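Local atomic coordinates of SVS_variant_AS1 (Streptomyces sp. CWA1, PDB entry 6TJA), a protein that probably catalyses, as an engineered ancestral-type spiroviolene synthase, the metal-dependent cyclisation of geranylgeranyl diphosphate to a diterpene hydrocarbon. Residues 54-59 / 82-87. Sequence-based numbering, arbitrary orientation.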
loop_
_atom_site.group_PDB
_atom_site.type_symbol
_atom_site.label_atom_id
_atom_site.label_comp_id
_atom_site.label_asym_id
_atom_site.label_seq_id
_atom_site.Cartn_x
_atom_site.Cartn_y
_atom_site.Cartn_z
ATOM N N THR A 54 12.560 -1.082 24.665
ATOM C CA THR A 54 12.115 -2.082 23.649
ATOM C C THR A 54 13.303 -2.971 23.238
ATOM O O THR A 54 13.030 -4.119 22.896
ATOM C CB THR A 54 11.483 -1.469 22.393
ATOM O OG1 THR A 54 12.456 -0.670 21.708
ATOM C CG2 THR A 54 10.230 -0.680 22.718
ATOM N N HIS A 55 14.545 -2.471 23.312
ATOM C CA HIS A 55 15.776 -3.112 22.779
ATOM C C HIS A 55 15.523 -3.503 21.327
ATOM O O HIS A 55 15.642 -4.688 20.996
ATOM C CB HIS A 55 16.189 -4.352 23.581
ATOM C CG HIS A 55 16.409 -4.090 25.024
ATOM N ND1 HIS A 55 17.584 -3.545 25.497
ATOM C CD2 HIS A 55 15.600 -4.269 26.089
ATOM C CE1 HIS A 55 17.502 -3.410 26.801
ATOM N NE2 HIS A 55 16.289 -3.845 27.190
ATOM N N SER A 56 15.142 -2.544 20.493
ATOM C CA SER A 56 14.784 -2.853 19.097
ATOM C C SER A 56 16.049 -3.203 18.303
ATOM O O SER A 56 15.926 -3.911 17.304
ATOM C CB SER A 56 13.981 -1.753 18.509
ATOM O OG SER A 56 12.738 -1.676 19.200
ATOM N N ALA A 57 17.236 -2.784 18.741
ATOM C CA ALA A 57 18.504 -3.119 18.045
ATOM C C ALA A 57 18.807 -4.600 18.275
ATOM O O ALA A 57 19.127 -5.290 17.323
ATOM C CB ALA A 57 19.621 -2.224 18.506
ATOM N N ASP A 58 18.549 -5.099 19.471
ATOM C CA ASP A 58 18.638 -6.548 19.785
ATOM C C ASP A 58 17.663 -7.294 18.862
ATOM O O ASP A 58 18.035 -8.325 18.271
ATOM C CB ASP A 58 18.340 -6.812 21.271
ATOM C CG ASP A 58 18.701 -8.213 21.748
ATOM O OD1 ASP A 58 19.899 -8.414 22.112
ATOM O OD2 ASP A 58 17.799 -9.094 21.744
ATOM N N PHE A 59 16.432 -6.791 18.774
ATOM C CA PHE A 59 15.350 -7.381 17.951
ATOM C C PHE A 59 15.856 -7.533 16.512
ATOM O O PHE A 59 15.881 -8.658 16.043
ATOM C CB PHE A 59 14.079 -6.543 18.076
ATOM C CG PHE A 59 12.937 -7.006 17.225
ATOM C CD1 PHE A 59 12.052 -7.946 17.702
ATOM C CD2 PHE A 59 12.748 -6.485 15.957
ATOM C CE1 PHE A 59 10.987 -8.363 16.917
ATOM C CE2 PHE A 59 11.668 -6.886 15.186
ATOM C CZ PHE A 59 10.802 -7.843 15.659
ATOM N N TRP A 82 11.039 3.303 16.058
ATOM C CA TRP A 82 9.999 4.217 15.542
ATOM C C TRP A 82 8.656 3.511 15.569
ATOM O O TRP A 82 7.716 4.100 16.054
ATOM C CB TRP A 82 10.325 4.667 14.125
ATOM C CG TRP A 82 9.371 5.710 13.657
ATOM C CD1 TRP A 82 9.465 7.064 13.819
ATOM C CD2 TRP A 82 8.146 5.465 12.967
ATOM N NE1 TRP A 82 8.398 7.680 13.233
ATOM C CE2 TRP A 82 7.557 6.721 12.730
ATOM C CE3 TRP A 82 7.499 4.313 12.520
ATOM C CZ2 TRP A 82 6.346 6.841 12.057
ATOM C CZ3 TRP A 82 6.287 4.438 11.886
ATOM C CH2 TRP A 82 5.726 5.684 11.647
ATOM N N LEU A 83 8.601 2.294 15.041
ATOM C CA LEU A 83 7.363 1.504 14.930
ATOM C C LEU A 83 6.802 1.266 16.326
ATOM O O LEU A 83 5.601 1.504 16.503
ATOM C CB LEU A 83 7.635 0.183 14.210
ATOM C CG LEU A 83 6.451 -0.784 14.116
ATOM C CD1 LEU A 83 5.518 -0.404 12.979
ATOM C CD2 LEU A 83 6.978 -2.192 13.933
ATOM N N PHE A 84 7.606 0.808 17.279
ATOM C CA PHE A 84 7.097 0.537 18.652
ATOM C C PHE A 84 6.548 1.845 19.237
ATOM O O PHE A 84 5.455 1.859 19.811
ATOM C CB PHE A 84 8.155 -0.118 19.547
ATOM C CG PHE A 84 8.416 -1.571 19.241
ATOM C CD1 PHE A 84 7.378 -2.435 18.912
ATOM C CD2 PHE A 84 9.706 -2.076 19.274
ATOM C CE1 PHE A 84 7.631 -3.768 18.629
ATOM C CE2 PHE A 84 9.957 -3.417 19.007
ATOM C CZ PHE A 84 8.919 -4.259 18.687
ATOM N N ALA A 85 7.276 2.937 19.037
ATOM C CA ALA A 85 6.932 4.263 19.583
ATOM C C ALA A 85 5.632 4.770 18.923
ATOM O O ALA A 85 4.705 5.218 19.645
ATOM C CB ALA A 85 8.094 5.188 19.372
ATOM N N PHE A 86 5.525 4.688 17.601
ATOM C CA PHE A 86 4.327 5.153 16.857
ATOM C C PHE A 86 3.131 4.264 17.225
ATOM O O PHE A 86 2.028 4.768 17.495
ATOM C CB PHE A 86 4.612 5.179 15.354
ATOM C CG PHE A 86 3.489 5.740 14.525
ATOM C CD1 PHE A 86 3.493 7.075 14.144
ATOM C CD2 PHE A 86 2.441 4.930 14.109
ATOM C CE1 PHE A 86 2.465 7.586 13.370
ATOM C CE2 PHE A 86 1.411 5.451 13.341
ATOM C CZ PHE A 86 1.416 6.780 12.992
ATOM N N ASP A 87 3.333 2.953 17.279
ATOM C CA ASP A 87 2.247 2.033 17.672
ATOM C C ASP A 87 1.712 2.478 19.038
ATOM O O ASP A 87 0.496 2.667 19.148
ATOM C CB ASP A 87 2.684 0.567 17.700
ATOM C CG ASP A 87 1.513 -0.354 17.995
ATOM O OD1 ASP A 87 0.526 -0.310 17.228
ATOM O OD2 ASP A 87 1.570 -1.071 19.011
#
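Phe84 reaches from its helix into the turn that begins residues 54-59 and meets Thr54 and Ser56 there. The apolar part is carried by Thr54: its CB lies 3.6 Å from Phe84 CD2, at an oblique approach to the ring, while its methyl CG2 sits 3.8 Å from Phe84 CB, alongside the root of the side chain. With CG anti to its own carbonyl carbon (chi1 -74°), Phe84 swings its ring out toward the turn, and the ring's twist about CB-CG (chi2 -39°) brings the CD2-CE2 side into this corner. The polar part lies at the ring edge. Ser56 OG is in the ring plane, 3.1 Å from Phe84 CD2 and 3.3 Å from CE2, so a hydroxyl oxygen abuts aromatic C-H groups. No hydrogen bond spans the segments; instead Ser56 OG donates to Thr54 OG1 at 2.7 Å, which ties the two touching side chains together, and Thr54 OG1 also bonds Val51 O. Replacing Thr54 by an alanine would probably open a gap beside Phe84 and leave the Ser56 hydroxyl without its acceptor, freer to turn. The Thr54 carbonyl is held by Trp308 of helix 289-309, whose ring also meets Phe59 edge-to-face. The contact thus joins the start of the short helix 56-61 to helix 70-91, which on another side packs Trp82 and Phe86 against helix 100-115, and Trp82 also against helix 126-140, within the all-helical terpene synthase fold.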